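Local structure of transcarboxylase 5S subunit (Propionibacterium freudenreichii subsp. shermanii, 1RQB) at residues I17-E29 against E273-R285. The protein catalyses the transfer of a carboxyl group from biotin on the 1.3S subunit to pyruvate, forming oxaloacetate, and binds one cobalt ion per subunit. Numbering follows the deposited sequence.
Sequences IEVSEPREVGITE and EGTGYTTNLDYDR
Tyr277 reaches along the bend at Ser20-Arg23 and ends on the backbone of Ser20. Its CB lies 4.0 Å from Arg23 O, with Val25 CG2 farther off. CG, anti to the tyrosine's own carbonyl carbon (chi1 -53°), sends the ring toward Ser20. CD2 has Arg23 CG in the ring plane at 4.0 Å; CE2 comes within 3.2 Å of Ser20 OG, Glu21 O a little farther; CZ lies near OG and O of the same serine. At the tip, OH donates to Ser20 O over 2.9 Å, tilted from the carbonyl plane, while Val19 CB comes within 3.5 Å of Tyr277 OH. Arg23 NE gives a straight bond to Ser20 OG in the guanidinium plane; Ser20 OG also bonds Ile242 O, and Arg23 NH2 bonds Val246 O. Replacing Tyr277 by an alanine would probably leave Ser20 O without this donor and open a gap beside Arg23 CG. Next to the ring, Thr278 N donates to Arg23 O, and Val25 N makes a nearly linear 2.7 Å bond to Thr278 O. Farther on, Ile27 CG1 packs on Thr279 CG2 and, at 3.9 Å, on Leu281 CD1. Strand 277-278 thus adds a short, weakly bonded parallel pairing, centred on Glu24 and Thr278, to strand 23-29 of the TIM barrel, Tyr277 leaning on helix 234-243, Thr279 and Leu281 on helix 265-271, and Arg15 of the second subunit packing on the tyrosine and bonding Ser20 O.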
# COMPACT_ATOMS: atom_id res chain seq x y z
N ILE A 17 -14.18 -14.04 18.29
CA ILE A 17 -14.89 -13.40 17.17
C ILE A 17 -15.44 -14.49 16.25
O ILE A 17 -14.72 -15.41 15.87
CB ILE A 17 -13.95 -12.51 16.34
CG1 ILE A 17 -13.46 -11.34 17.18
CG2 ILE A 17 -14.70 -12.00 15.10
CD1 ILE A 17 -12.37 -10.53 16.52
N GLU A 18 -16.72 -14.40 15.93
CA GLU A 18 -17.34 -15.38 15.03
C GLU A 18 -16.90 -15.06 13.60
O GLU A 18 -16.93 -13.91 13.18
CB GLU A 18 -18.85 -15.28 15.15
CG GLU A 18 -19.61 -16.22 14.24
CD GLU A 18 -21.09 -16.24 14.58
OE1 GLU A 18 -21.43 -16.81 15.64
OE2 GLU A 18 -21.89 -15.68 13.81
N VAL A 19 -16.46 -16.08 12.86
CA VAL A 19 -16.04 -15.86 11.47
C VAL A 19 -16.79 -16.83 10.56
O VAL A 19 -17.23 -17.89 11.01
CB VAL A 19 -14.51 -16.02 11.29
CG1 VAL A 19 -13.79 -14.98 12.16
CG2 VAL A 19 -14.06 -17.43 11.67
N SER A 20 -16.92 -16.48 9.29
CA SER A 20 -17.67 -17.32 8.34
C SER A 20 -16.96 -18.66 8.11
O SER A 20 -15.77 -18.81 8.36
CB SER A 20 -17.89 -16.58 7.01
OG SER A 20 -16.66 -16.16 6.44
N GLU A 21 -17.74 -19.62 7.62
CA GLU A 21 -17.24 -20.97 7.34
C GLU A 21 -16.23 -20.91 6.19
O GLU A 21 -16.27 -19.99 5.38
CB GLU A 21 -18.41 -21.87 6.92
CG GLU A 21 -19.08 -21.49 5.59
CD GLU A 21 -19.85 -20.17 5.64
OE1 GLU A 21 -20.26 -19.70 4.55
OE2 GLU A 21 -20.06 -19.62 6.74
N PRO A 22 -15.30 -21.88 6.13
CA PRO A 22 -14.30 -21.93 5.06
C PRO A 22 -15.05 -21.87 3.73
O PRO A 22 -16.07 -22.54 3.57
CB PRO A 22 -13.62 -23.27 5.29
CG PRO A 22 -13.66 -23.39 6.81
CD PRO A 22 -15.08 -22.95 7.12
N ARG A 23 -14.55 -21.09 2.77
CA ARG A 23 -15.29 -20.96 1.50
C ARG A 23 -14.44 -20.19 0.49
O ARG A 23 -13.41 -19.61 0.83
CB ARG A 23 -16.57 -20.16 1.78
CG ARG A 23 -16.28 -18.75 2.31
CD ARG A 23 -17.51 -18.04 2.95
NE ARG A 23 -17.13 -16.69 3.42
CZ ARG A 23 -17.16 -15.63 2.63
NH1 ARG A 23 -17.56 -15.78 1.38
NH2 ARG A 23 -16.72 -14.43 3.04
N GLU A 24 -14.88 -20.20 -0.77
CA GLU A 24 -14.17 -19.45 -1.81
C GLU A 24 -14.76 -18.04 -1.86
O GLU A 24 -15.97 -17.85 -1.76
CB GLU A 24 -14.34 -20.09 -3.20
CG GLU A 24 -13.77 -21.48 -3.32
CD GLU A 24 -13.90 -22.04 -4.73
OE1 GLU A 24 -13.29 -23.09 -5.00
OE2 GLU A 24 -14.61 -21.43 -5.57
N VAL A 25 -13.89 -17.05 -1.97
CA VAL A 25 -14.32 -15.65 -2.06
C VAL A 25 -14.13 -15.21 -3.52
O VAL A 25 -13.08 -15.47 -4.11
CB VAL A 25 -13.46 -14.74 -1.15
CG1 VAL A 25 -13.95 -13.30 -1.23
CG2 VAL A 25 -13.52 -15.24 0.28
N GLY A 26 -15.14 -14.57 -4.10
CA GLY A 26 -15.00 -14.13 -5.48
C GLY A 26 -14.22 -12.83 -5.56
O GLY A 26 -14.23 -12.03 -4.63
N ILE A 27 -13.57 -12.60 -6.70
CA ILE A 27 -12.78 -11.38 -6.90
C ILE A 27 -13.21 -10.69 -8.20
O ILE A 27 -13.33 -11.34 -9.24
CB ILE A 27 -11.28 -11.69 -7.07
CG1 ILE A 27 -10.72 -12.32 -5.79
CG2 ILE A 27 -10.53 -10.40 -7.47
CD1 ILE A 27 -10.70 -11.41 -4.60
N THR A 28 -13.45 -9.39 -8.11
CA THR A 28 -13.78 -8.58 -9.29
C THR A 28 -12.54 -7.75 -9.63
O THR A 28 -12.00 -7.06 -8.76
CB THR A 28 -14.99 -7.66 -9.04
OG1 THR A 28 -16.19 -8.43 -9.12
CG2 THR A 28 -15.06 -6.52 -10.09
N GLU A 29 -12.07 -7.84 -10.87
CA GLU A 29 -10.88 -7.10 -11.32
C GLU A 29 -11.29 -5.72 -11.84
O GLU A 29 -12.23 -5.60 -12.62
CB GLU A 29 -10.15 -7.90 -12.41
CG GLU A 29 -8.88 -7.22 -12.97
CD GLU A 29 -7.84 -6.90 -11.90
OE1 GLU A 29 -7.40 -7.80 -11.13
OE2 GLU A 29 -7.45 -5.72 -11.83
N GLU A 273 -4.03 -17.57 2.44
CA GLU A 273 -3.48 -18.92 2.60
C GLU A 273 -3.50 -19.38 4.06
O GLU A 273 -2.96 -18.72 4.95
CB GLU A 273 -2.05 -19.00 2.04
CG GLU A 273 -1.42 -20.38 2.18
CD GLU A 273 -0.09 -20.51 1.44
OE1 GLU A 273 0.62 -19.50 1.31
OE2 GLU A 273 0.24 -21.64 1.01
N GLY A 274 -4.12 -20.54 4.28
CA GLY A 274 -4.24 -21.13 5.61
C GLY A 274 -5.34 -20.63 6.52
O GLY A 274 -5.48 -21.13 7.64
N THR A 275 -6.15 -19.66 6.08
CA THR A 275 -7.22 -19.10 6.91
C THR A 275 -8.52 -19.89 6.73
O THR A 275 -9.48 -19.69 7.48
CB THR A 275 -7.58 -17.65 6.49
OG1 THR A 275 -8.07 -17.67 5.14
CG2 THR A 275 -6.35 -16.73 6.57
N GLY A 276 -8.58 -20.75 5.72
CA GLY A 276 -9.82 -21.48 5.44
C GLY A 276 -10.52 -20.82 4.26
O GLY A 276 -11.40 -21.40 3.63
N TYR A 277 -10.15 -19.58 3.95
CA TYR A 277 -10.75 -18.88 2.80
C TYR A 277 -9.78 -18.96 1.63
O TYR A 277 -8.57 -19.07 1.81
CB TYR A 277 -11.00 -17.40 3.12
CG TYR A 277 -11.78 -17.19 4.38
CD1 TYR A 277 -11.18 -16.61 5.50
CD2 TYR A 277 -13.12 -17.60 4.47
CE1 TYR A 277 -11.89 -16.43 6.68
CE2 TYR A 277 -13.84 -17.43 5.66
CZ TYR A 277 -13.21 -16.84 6.76
OH TYR A 277 -13.90 -16.64 7.93
N THR A 278 -10.32 -18.93 0.42
CA THR A 278 -9.44 -18.96 -0.75
C THR A 278 -10.17 -18.31 -1.93
O THR A 278 -11.35 -17.98 -1.84
CB THR A 278 -9.03 -20.42 -1.08
OG1 THR A 278 -7.94 -20.42 -2.01
CG2 THR A 278 -10.20 -21.20 -1.66
N THR A 279 -9.43 -18.07 -3.01
CA THR A 279 -10.01 -17.52 -4.25
C THR A 279 -9.76 -18.55 -5.34
O THR A 279 -8.98 -19.48 -5.15
CB THR A 279 -9.30 -16.23 -4.71
OG1 THR A 279 -8.01 -16.57 -5.21
CG2 THR A 279 -9.17 -15.22 -3.57
N ASN A 280 -10.40 -18.41 -6.49
CA ASN A 280 -10.12 -19.39 -7.56
C ASN A 280 -9.35 -18.69 -8.68
O ASN A 280 -9.56 -18.97 -9.86
CB ASN A 280 -11.42 -20.00 -8.10
CG ASN A 280 -12.33 -18.99 -8.75
OD1 ASN A 280 -12.94 -18.16 -8.08
ND2 ASN A 280 -12.44 -19.05 -10.08
N LEU A 281 -8.44 -17.80 -8.30
CA LEU A 281 -7.64 -17.09 -9.31
C LEU A 281 -6.42 -17.93 -9.70
O LEU A 281 -5.85 -18.63 -8.86
CB LEU A 281 -7.18 -15.72 -8.79
CG LEU A 281 -8.32 -14.75 -8.43
CD1 LEU A 281 -7.73 -13.40 -8.12
CD2 LEU A 281 -9.32 -14.66 -9.58
N ASP A 282 -6.05 -17.85 -10.97
CA ASP A 282 -4.89 -18.56 -11.54
C ASP A 282 -3.68 -17.62 -11.43
O ASP A 282 -3.61 -16.62 -12.14
CB ASP A 282 -5.18 -18.87 -13.02
CG ASP A 282 -4.08 -19.66 -13.69
OD1 ASP A 282 -2.89 -19.33 -13.51
OD2 ASP A 282 -4.41 -20.61 -14.44
N TYR A 283 -2.75 -17.93 -10.53
CA TYR A 283 -1.58 -17.08 -10.27
C TYR A 283 -0.72 -16.84 -11.52
O TYR A 283 -0.15 -15.77 -11.68
CB TYR A 283 -0.73 -17.66 -9.14
CG TYR A 283 -1.35 -17.46 -7.78
CD1 TYR A 283 -1.89 -18.53 -7.08
CD2 TYR A 283 -1.40 -16.20 -7.19
CE1 TYR A 283 -2.48 -18.35 -5.82
CE2 TYR A 283 -1.98 -16.00 -5.94
CZ TYR A 283 -2.51 -17.08 -5.26
OH TYR A 283 -3.08 -16.91 -4.02
N ASP A 284 -0.60 -17.84 -12.39
CA ASP A 284 0.21 -17.65 -13.60
C ASP A 284 -0.44 -16.60 -14.50
O ASP A 284 0.25 -15.78 -15.10
CB ASP A 284 0.35 -18.95 -14.39
CG ASP A 284 1.26 -18.78 -15.60
OD1 ASP A 284 1.18 -19.60 -16.54
OD2 ASP A 284 2.07 -17.82 -15.60
N ARG A 285 -1.77 -16.63 -14.61
CA ARG A 285 -2.46 -15.63 -15.44
C ARG A 285 -2.29 -14.25 -14.81
O ARG A 285 -2.06 -13.27 -15.50
CB ARG A 285 -3.96 -15.95 -15.57
CG ARG A 285 -4.30 -17.21 -16.38
CD ARG A 285 -3.89 -17.10 -17.85
NE ARG A 285 -4.33 -18.29 -18.57
CZ ARG A 285 -4.49 -18.37 -19.89
NH1 ARG A 285 -4.24 -17.33 -20.68
NH2 ARG A 285 -4.94 -19.50 -20.42
O HOH W 1 -12.37 -16.52 -6.38
O HOH W 2 -13.22 -15.05 -8.46